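Local structure of peptidoglycan synthetase penicillin-binding protein 3 (Bifidobacterium adolescentis, 4YE5) at residues Gly286-Val291 and Ile503-Thr508; Leu339-Asn344 and Ala469-Thr474; Met246-Gln251 and Gln410-Ile415. The protein probably cross-links the peptide stems of peptidoglycan during cell-wall synthesis and probably binds penicillin. All coordinates share one frame; numbering follows the deposited sequence.

Contact 1: residues Gly286-Val291 and Ile503-Thr508; sequences GSIGKV and ISDYST
This is a small buried packing contact in which Ile-288, at the beginning of the helical segment that continues as helix 290-299, is pressed against strand 501-510 of the five-stranded sheet. Nearly everything rests on one methyl group. Ile-288 CD1 lies 3.4 Å from Asp-505 CG and close to both carboxylate oxygens. It also reaches the strand backbone, 3.7 Å from Tyr-506 N. The side chain of Ile-288 is extended beyond CG1 (chi2 -168°), which carries CD1 to the strand. Asp-505 comes from the opposite direction, its CG between the backbone N and the carbonyl carbon (chi1 61°). No hydrogen bond joins the two segments.

The sequence from Ser-287 to Lys-290 fits the SxxK pattern of penicillin-binding transpeptidases, in which the serine is the nucleophile; that role is probable here. Lys-290 NZ donates a hydrogen bond of 2.8 Å to Ser-287 OG. Lys-486 NZ, which probably belongs to the KSG motif on strand 484-492, is also hydrogen-bonded to this hydroxyl. Ile-288 points to the sheet, and Leu-411 and Ile-415 of helix 408-419 pack against it. Ser-507 presents CB to Ile-288 CD1 at 4.4 Å, while its OG is hydrogen-bonded to Thr-520 OG1.

Contact 2: residues Leu339-Asn344 and Ala469-Thr474; sequences LEQSSN and AEHYNT
His-471 and Glu-340 form a hydrogen bond of unusual approach: the imidazole meets the carboxylate from above its plane. His-471 ND1 donates to Glu-340 OE2 at 3.0 Å, and the bond is bent, with an angle of 143° at the hydrogen. The ring and carboxylate planes are nearly perpendicular. Glu-340 O lies over one face of the ring. The amide of Gln-341 adds a looser contact, with OE1 3.7 Å from His-471 CE1. A bend at chi2 (-85°) brings this amide back to the ring although its CB points away.

A water forms a second bridge. It donates to Glu-340 O at 2.7 Å. It also bonds to Ser-342 OG, at 2.7 Å, and to Tyr-472 OH, at 2.9 Å. Ser-342 has positive phi and ends helix 335-340 in a Schellman motif. Its backbone N bonds to Leu-339 O, which also accepts a hydrogen bond from Lys-486 NZ. Ser-342 and Asn-344 fit the SxN motif of this family, so the water-bridged hydroxyl probably faces the active site.

The contact joins the ends of helices 335-340 and 455-470 at the domain surface. Leu-339 touches both helix 455-470 and helix 290-299, and Tyr-472 rests on Ser-487 of strand 484-492.

Contact 3: residues Met246-Gln251 and Gln410-Ile415; sequences MVQDVQ and QLTNAI
Strand 246-249 and helix 410-415 run in roughly the same direction, their axes 36° apart and 9.5 Å from each other at closest approach. The nearest CA atoms are those of Gln-248 and Thr-412, 7.5 Å apart. This is helix-on-sheet packing in the penicillin-binding transpeptidase fold, which belongs to the beta-lactamase clan. Strand 242-249 lies between strands 255-260 and 517-524 of the antiparallel sheet, and helix 408-419 covers one face. Met-246 and Gln-248 point to the helix, and Val-247 between them points away.

Thr-412 meets both residues. The selenium of Met-246, a selenomethionine, lies 3.7 Å from Thr-412 OG1 and equally near Thr-412 CB. The extended Met-246 chain, with CG anti to the backbone N, carries the selenium up to the helix. Thr-412 turns its CG2 methyl the other way, to Gln-248. There it lies 3.6 Å from Gln-248 OE1 and 3.9 Å from Gln-248 CB; the two side chains run alongside each other, pointing opposite ways. Thr-412 OG1 is hydrogen-bonded to Val-408 O in its own helix and to Thr-520 OG1 on the sheet.

Both ends of the buried Gln-248 amide have partners. OE1 accepts a hydrogen bond from Gln-427 NE2. NE2 turns to the helix and to Asn-413, whose own ND2 is hydrogen-bonded to Lys-425 O. The two amide groups are therefore fixed at both ends, which settles how each is rotated. Their planes are 52° apart. Asn-413 OD1 lies almost in the amide plane of Gln-248, and it accepts a nearly straight hydrogen bond, 3.1 Å long with an N-H...O angle of 166°, from Gln-248 NE2.

Overall arrangement
All three contacts lie in the transpeptidase domain. Contacts 1 and 2 have centres about 11 Å apart and meet at the probable active site, where the SxxK, SxN and KSG residues probably come together. Lys-290 NZ is 3.0 Å from Asn-344 OD1, a probable hydrogen bond; Ser-287 OG and Ser-342 OG, 3.4 Å apart, make a weak contact. Contact 1 also touches contact 3, with centres about 13 Å apart: Ser-507 OG lies 3.7 Å from Ile-415 CG2, and both contacts reach the same sheet. Contacts 2 and 3 do not touch; their nearest atoms are about 8 Å apart. Contact 1 therefore links the surface contact at 339-344 and 469-474 to the buried helix-sheet packing.

Contact 1: residues Gly286-Val291 and Ile503-Thr508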
loop_
_atom_site.group_PDB
_atom_site.type_symbol
_atom_site.label_atom_id
_atom_site.label_comp_id
_atom_site.label_asym_id
_atom_site.label_seq_id
_atom_site.Cartn_x
_atom_site.Cartn_y
_atom_site.Cartn_z
ATOM N N GLY A 286 -9.151 20.049 -8.437
ATOM C CA GLY A 286 -9.628 21.408 -8.240
ATOM C C GLY A 286 -8.484 22.387 -7.967
ATOM O O GLY A 286 -7.370 22.203 -8.458
ATOM N N SER A 287 -8.742 23.395 -7.140
ATOM C CA SER A 287 -7.821 24.527 -6.972
ATOM C C SER A 287 -6.413 24.148 -6.461
ATOM O O SER A 287 -5.451 24.880 -6.686
ATOM C CB SER A 287 -8.474 25.612 -6.088
ATOM O OG SER A 287 -7.631 26.764 -5.950
ATOM N N ILE A 288 -6.275 22.995 -5.801
ATOM C CA ILE A 288 -4.933 22.523 -5.442
ATOM C C ILE A 288 -4.056 22.414 -6.699
ATOM O O ILE A 288 -2.857 22.668 -6.660
ATOM C CB ILE A 288 -4.988 21.153 -4.688
ATOM C CG1 ILE A 288 -5.999 21.251 -3.536
ATOM C CG2 ILE A 288 -3.562 20.745 -4.200
ATOM C CD1 ILE A 288 -5.954 20.108 -2.536
ATOM N N GLY A 289 -4.677 22.044 -7.814
ATOM C CA GLY A 289 -3.998 22.001 -9.102
ATOM C C GLY A 289 -3.372 23.311 -9.588
ATOM O O GLY A 289 -2.497 23.287 -10.471
ATOM N N LYS A 290 -3.804 24.446 -9.030
ATOM C CA LYS A 290 -3.226 25.740 -9.402
ATOM C C LYS A 290 -1.760 25.786 -9.002
ATOM O O LYS A 290 -0.972 26.534 -9.598
ATOM C CB LYS A 290 -3.933 26.904 -8.688
ATOM C CG LYS A 290 -5.381 27.204 -9.134
ATOM C CD LYS A 290 -5.829 28.477 -8.390
ATOM C CE LYS A 290 -7.235 28.936 -8.803
ATOM N NZ LYS A 290 -8.283 27.956 -8.454
ATOM N N VAL A 291 -1.392 25.025 -7.967
ATOM C CA VAL A 291 0.016 24.991 -7.543
ATOM C C VAL A 291 0.909 24.546 -8.692
ATOM O O VAL A 291 1.981 25.114 -8.917
ATOM C CB VAL A 291 0.232 24.091 -6.312
ATOM C CG1 VAL A 291 1.738 23.928 -6.012
ATOM C CG2 VAL A 291 -0.481 24.727 -5.106
ATOM N N ILE A 503 -16.120 16.414 -3.832
ATOM C CA ILE A 503 -15.122 16.104 -2.834
ATOM C C ILE A 503 -14.588 17.425 -2.313
ATOM O O ILE A 503 -14.603 18.431 -3.036
ATOM C CB ILE A 503 -13.950 15.296 -3.407
ATOM C CG1 ILE A 503 -13.469 15.941 -4.700
ATOM C CG2 ILE A 503 -14.398 13.847 -3.675
ATOM C CD1 ILE A 503 -12.032 15.772 -4.960
ATOM N N SER A 504 -14.158 17.407 -1.056
ATOM C CA SER A 504 -13.346 18.451 -0.442
ATOM C C SER A 504 -11.935 17.883 -0.314
ATOM O O SER A 504 -11.752 16.832 0.302
ATOM C CB SER A 504 -13.894 18.743 0.962
ATOM O OG SER A 504 -13.034 19.560 1.744
ATOM N N ASP A 505 -10.940 18.554 -0.893
ATOM C CA ASP A 505 -9.558 18.093 -0.752
ATOM C C ASP A 505 -8.692 19.170 -0.140
ATOM O O ASP A 505 -9.015 20.362 -0.199
ATOM C CB ASP A 505 -8.950 17.498 -2.051
ATOM C CG ASP A 505 -8.889 18.482 -3.225
ATOM O OD1 ASP A 505 -9.370 19.617 -3.103
ATOM O OD2 ASP A 505 -8.361 18.104 -4.311
ATOM N N TYR A 506 -7.594 18.747 0.466
ATOM C CA TYR A 506 -6.766 19.677 1.208
ATOM C C TYR A 506 -5.433 19.001 1.381
ATOM O O TYR A 506 -5.382 17.840 1.756
ATOM C CB TYR A 506 -7.402 19.967 2.584
ATOM C CG TYR A 506 -6.967 21.289 3.228
ATOM C CD1 TYR A 506 -5.768 21.386 3.951
ATOM C CD2 TYR A 506 -7.772 22.427 3.141
ATOM C CE1 TYR A 506 -5.380 22.623 4.566
ATOM C CE2 TYR A 506 -7.389 23.651 3.744
ATOM C CZ TYR A 506 -6.199 23.736 4.454
ATOM O OH TYR A 506 -5.830 24.955 5.048
ATOM N N SER A 507 -4.356 19.716 1.084
ATOM C CA SER A 507 -3.038 19.147 1.204
ATOM C C SER A 507 -2.142 20.159 1.909
ATOM O O SER A 507 -2.068 21.328 1.519
ATOM C CB SER A 507 -2.496 18.755 -0.171
ATOM O OG SER A 507 -1.261 18.071 -0.039
ATOM N N THR A 508 -1.467 19.685 2.950
ATOM C CA THR A 508 -0.705 20.534 3.834
ATOM C C THR A 508 0.755 20.089 3.934
ATOM O O THR A 508 1.046 18.891 4.065
ATOM C CB THR A 508 -1.279 20.462 5.265
ATOM O OG1 THR A 508 -2.659 20.856 5.240
ATOM C CG2 THR A 508 -0.500 21.420 6.172
#

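Contact 2: residues Leu339-Asn344 and Ala469-Thr474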
loop_
_atom_site.group_PDB
_atom_site.type_symbol
_atom_site.label_atom_id
_atom_site.label_comp_id
_atom_site.label_asym_id
_atom_site.label_seq_id
_atom_site.Cartn_x
_atom_site.Cartn_y
_atom_site.Cartn_z
ATOM N N LEU A 339 -3.508 32.611 -6.085
ATOM C CA LEU A 339 -3.431 31.274 -5.496
ATOM C C LEU A 339 -4.235 31.229 -4.188
ATOM O O LEU A 339 -5.093 30.365 -3.986
ATOM C CB LEU A 339 -1.970 30.874 -5.191
ATOM C CG LEU A 339 -1.856 29.453 -4.609
ATOM C CD1 LEU A 339 -2.277 28.375 -5.655
ATOM C CD2 LEU A 339 -0.482 29.126 -3.973
ATOM N N GLU A 340 -3.929 32.172 -3.303
ATOM C CA GLU A 340 -4.547 32.242 -1.985
ATOM C C GLU A 340 -6.078 32.357 -2.065
ATOM O O GLU A 340 -6.815 31.778 -1.251
ATOM C CB GLU A 340 -3.986 33.447 -1.228
ATOM C CG GLU A 340 -4.620 33.654 0.119
ATOM C CD GLU A 340 -4.942 35.109 0.392
ATOM O OE1 GLU A 340 -4.744 35.956 -0.515
ATOM O OE2 GLU A 340 -5.400 35.399 1.518
ATOM N N GLN A 341 -6.552 33.096 -3.058
ATOM C CA GLN A 341 -7.989 33.325 -3.214
ATOM C C GLN A 341 -8.650 32.305 -4.136
ATOM O O GLN A 341 -9.832 32.416 -4.424
ATOM C CB GLN A 341 -8.234 34.737 -3.742
ATOM C CG GLN A 341 -7.663 35.827 -2.817
ATOM C CD GLN A 341 -8.629 36.197 -1.701
ATOM O OE1 GLN A 341 -9.737 35.666 -1.626
ATOM N NE2 GLN A 341 -8.216 37.113 -0.837
ATOM N N SER A 342 -7.890 31.310 -4.592
ATOM C CA SER A 342 -8.437 30.288 -5.481
ATOM C C SER A 342 -9.115 30.898 -6.721
ATOM O O SER A 342 -10.160 30.440 -7.151
ATOM C CB SER A 342 -9.443 29.395 -4.735
ATOM O OG SER A 342 -8.860 28.828 -3.565
ATOM N N SER A 343 -8.519 31.923 -7.307
ATOM C CA SER A 343 -9.180 32.600 -8.419
ATOM C C SER A 343 -8.879 31.962 -9.771
ATOM O O SER A 343 -7.791 32.153 -10.340
ATOM C CB SER A 343 -8.811 34.074 -8.442
ATOM O OG SER A 343 -9.317 34.711 -9.610
ATOM N N ASN A 344 -9.857 31.218 -10.275
ATOM C CA ASN A 344 -9.830 30.685 -11.634
ATOM C C ASN A 344 -9.605 31.793 -12.632
ATOM O O ASN A 344 -8.836 31.652 -13.582
ATOM C CB ASN A 344 -11.160 30.004 -11.966
ATOM C CG ASN A 344 -11.493 28.891 -11.008
ATOM O OD1 ASN A 344 -10.606 28.316 -10.383
ATOM N ND2 ASN A 344 -12.779 28.580 -10.881
ATOM N N ALA A 469 -2.653 28.942 3.359
ATOM C CA ALA A 469 -3.056 28.316 4.638
ATOM C C ALA A 469 -3.592 29.357 5.635
ATOM O O ALA A 469 -4.603 29.143 6.306
ATOM C CB ALA A 469 -1.876 27.565 5.278
ATOM N N GLU A 470 -2.905 30.480 5.737
ATOM C CA GLU A 470 -3.331 31.534 6.655
ATOM C C GLU A 470 -4.717 32.073 6.304
ATOM O O GLU A 470 -5.435 32.558 7.169
ATOM C CB GLU A 470 -2.317 32.676 6.674
ATOM C CG GLU A 470 -1.008 32.294 7.331
ATOM C CD GLU A 470 -0.060 33.472 7.427
ATOM O OE1 GLU A 470 -0.436 34.560 6.938
ATOM O OE2 GLU A 470 1.055 33.309 7.976
ATOM N N HIS A 471 -5.092 31.977 5.037
ATOM C CA HIS A 471 -6.439 32.363 4.615
ATOM C C HIS A 471 -7.545 31.618 5.404
ATOM O O HIS A 471 -8.644 32.141 5.575
ATOM C CB HIS A 471 -6.592 32.133 3.103
ATOM C CG HIS A 471 -7.837 32.725 2.526
ATOM N ND1 HIS A 471 -7.941 34.059 2.197
ATOM C CD2 HIS A 471 -9.034 32.166 2.223
ATOM C CE1 HIS A 471 -9.148 34.296 1.709
ATOM N NE2 HIS A 471 -9.829 33.166 1.711
ATOM N N TYR A 472 -7.236 30.412 5.885
ATOM C CA TYR A 472 -8.191 29.576 6.631
ATOM C C TYR A 472 -7.828 29.395 8.109
ATOM O O TYR A 472 -8.351 28.504 8.776
ATOM C CB TYR A 472 -8.338 28.194 5.952
ATOM C CG TYR A 472 -8.873 28.345 4.539
ATOM C CD1 TYR A 472 -10.088 28.971 4.318
ATOM C CD2 TYR A 472 -8.144 27.909 3.436
ATOM C CE1 TYR A 472 -10.593 29.131 3.051
ATOM C CE2 TYR A 472 -8.640 28.071 2.153
ATOM C CZ TYR A 472 -9.855 28.691 1.970
ATOM O OH TYR A 472 -10.358 28.875 0.709
ATOM N N ASN A 473 -6.961 30.251 8.638
ATOM C CA ASN A 473 -6.451 29.995 9.976
ATOM C C ASN A 473 -7.444 30.292 11.097
ATOM O O ASN A 473 -7.127 30.074 12.261
ATOM C CB ASN A 473 -5.073 30.658 10.229
ATOM C CG ASN A 473 -5.143 32.167 10.306
ATOM O OD1 ASN A 473 -6.209 32.754 10.212
ATOM N ND2 ASN A 473 -3.981 32.811 10.486
ATOM N N THR A 474 -8.637 30.786 10.755
ATOM C CA THR A 474 -9.689 30.936 11.764
ATOM C C THR A 474 -10.253 29.570 12.180
ATOM O O THR A 474 -10.840 29.443 13.256
ATOM C CB THR A 474 -10.852 31.849 11.291
ATOM O OG1 THR A 474 -11.286 31.414 10.000
ATOM C CG2 THR A 474 -10.400 33.321 11.196
HETATM O O HOH W 1 -9.077 30.389 -1.417
#

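Contact 3: residues Met246-Gln251 and Gln410-Ile415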
loop_
_atom_site.group_PDB
_atom_site.type_symbol
_atom_site.label_atom_id
_atom_site.label_comp_id
_atom_site.label_asym_id
_atom_site.label_seq_id
_atom_site.Cartn_x
_atom_site.Cartn_y
_atom_site.Cartn_z
HETATM N N MSE A 246 -3.517 10.562 3.517
HETATM C CA MSE A 246 -2.174 10.052 3.278
HETATM C C MSE A 246 -1.168 10.923 3.993
HETATM O O MSE A 246 -1.332 12.145 4.035
HETATM C CB MSE A 246 -1.874 10.080 1.773
HETATM C CG MSE A 246 -0.498 9.607 1.427
HETATM SE SE MSE A 246 -0.392 9.583 -0.500
HETATM C CE MSE A 246 1.292 8.721 -0.667
ATOM N N VAL A 247 -0.131 10.306 4.557
ATOM C CA VAL A 247 0.961 11.059 5.156
ATOM C C VAL A 247 2.265 10.639 4.482
ATOM O O VAL A 247 2.593 9.448 4.449
ATOM C CB VAL A 247 1.087 10.793 6.690
ATOM C CG1 VAL A 247 2.321 11.533 7.246
ATOM C CG2 VAL A 247 -0.180 11.215 7.433
ATOM N N GLN A 248 3.005 11.601 3.943
ATOM C CA GLN A 248 4.267 11.309 3.267
ATOM C C GLN A 248 5.444 12.066 3.901
ATOM O O GLN A 248 5.317 13.247 4.238
ATOM C CB GLN A 248 4.145 11.691 1.772
ATOM C CG GLN A 248 5.429 11.500 0.958
ATOM C CD GLN A 248 5.179 11.584 -0.529
ATOM O OE1 GLN A 248 4.164 11.095 -1.022
ATOM N NE2 GLN A 248 6.091 12.212 -1.250
ATOM N N ASP A 249 6.571 11.381 4.080
ATOM C CA ASP A 249 7.809 12.022 4.544
ATOM C C ASP A 249 8.441 12.840 3.422
ATOM O O ASP A 249 8.807 12.287 2.380
ATOM C CB ASP A 249 8.835 10.983 4.986
ATOM C CG ASP A 249 10.142 11.628 5.441
ATOM O OD1 ASP A 249 10.162 12.203 6.550
ATOM O OD2 ASP A 249 11.136 11.573 4.693
ATOM N N VAL A 250 8.594 14.143 3.645
ATOM C CA VAL A 250 9.042 15.060 2.600
ATOM C C VAL A 250 10.375 14.676 1.979
ATOM O O VAL A 250 10.506 14.619 0.760
ATOM C CB VAL A 250 9.118 16.514 3.122
ATOM C CG1 VAL A 250 9.878 17.420 2.140
ATOM C CG2 VAL A 250 7.713 17.052 3.340
ATOM N N GLN A 251 11.380 14.420 2.800
ATOM C CA GLN A 251 12.713 14.271 2.226
ATOM C C GLN A 251 12.948 12.931 1.527
ATOM O O GLN A 251 13.709 12.862 0.571
ATOM C CB GLN A 251 13.804 14.577 3.259
ATOM C CG GLN A 251 14.068 16.094 3.324
ATOM C CD GLN A 251 14.998 16.505 4.443
ATOM O OE1 GLN A 251 15.691 15.676 5.028
ATOM N NE2 GLN A 251 15.016 17.801 4.748
ATOM N N GLN A 410 -0.618 10.623 -6.196
ATOM C CA GLN A 410 -0.095 11.545 -7.202
ATOM C C GLN A 410 -0.219 13.002 -6.737
ATOM O O GLN A 410 0.702 13.800 -6.899
ATOM C CB GLN A 410 -0.874 11.383 -8.503
ATOM C CG GLN A 410 -0.594 10.071 -9.225
ATOM C CD GLN A 410 -1.510 9.903 -10.414
ATOM O OE1 GLN A 410 -2.691 10.249 -10.333
ATOM N NE2 GLN A 410 -0.977 9.389 -11.531
ATOM N N LEU A 411 -1.361 13.346 -6.159
ATOM C CA LEU A 411 -1.564 14.709 -5.678
ATOM C C LEU A 411 -0.544 15.031 -4.578
ATOM O O LEU A 411 0.061 16.098 -4.549
ATOM C CB LEU A 411 -2.986 14.850 -5.123
ATOM C CG LEU A 411 -3.359 16.261 -4.666
ATOM C CD1 LEU A 411 -3.107 17.221 -5.795
ATOM C CD2 LEU A 411 -4.823 16.299 -4.227
ATOM N N THR A 412 -0.341 14.069 -3.689
ATOM C CA THR A 412 0.517 14.247 -2.545
ATOM C C THR A 412 1.975 14.359 -3.003
ATOM O O THR A 412 2.717 15.191 -2.498
ATOM C CB THR A 412 0.333 13.093 -1.549
ATOM O OG1 THR A 412 -0.995 13.157 -1.007
ATOM C CG2 THR A 412 1.326 13.191 -0.397
ATOM N N ASN A 413 2.376 13.530 -3.966
ATOM C CA ASN A 413 3.721 13.624 -4.506
ATOM C C ASN A 413 3.973 14.957 -5.230
ATOM O O ASN A 413 5.062 15.515 -5.134
ATOM C CB ASN A 413 4.054 12.457 -5.447
ATOM C CG ASN A 413 5.529 12.074 -5.385
ATOM O OD1 ASN A 413 6.185 12.275 -4.355
ATOM N ND2 ASN A 413 6.059 11.519 -6.479
ATOM N N ALA A 414 2.974 15.456 -5.946
ATOM C CA ALA A 414 3.114 16.743 -6.649
ATOM C C ALA A 414 3.320 17.879 -5.647
ATOM O O ALA A 414 4.182 18.737 -5.816
ATOM C CB ALA A 414 1.874 17.017 -7.521
ATOM N N ILE A 415 2.520 17.887 -4.589
ATOM C CA ILE A 415 2.710 18.869 -3.527
ATOM C C ILE A 415 4.064 18.719 -2.818
ATOM O O ILE A 415 4.689 19.716 -2.427
ATOM C CB ILE A 415 1.554 18.799 -2.516
ATOM C CG1 ILE A 415 0.255 19.256 -3.203
ATOM C CG2 ILE A 415 1.857 19.640 -1.263
ATOM C CD1 ILE A 415 0.305 20.713 -3.716
#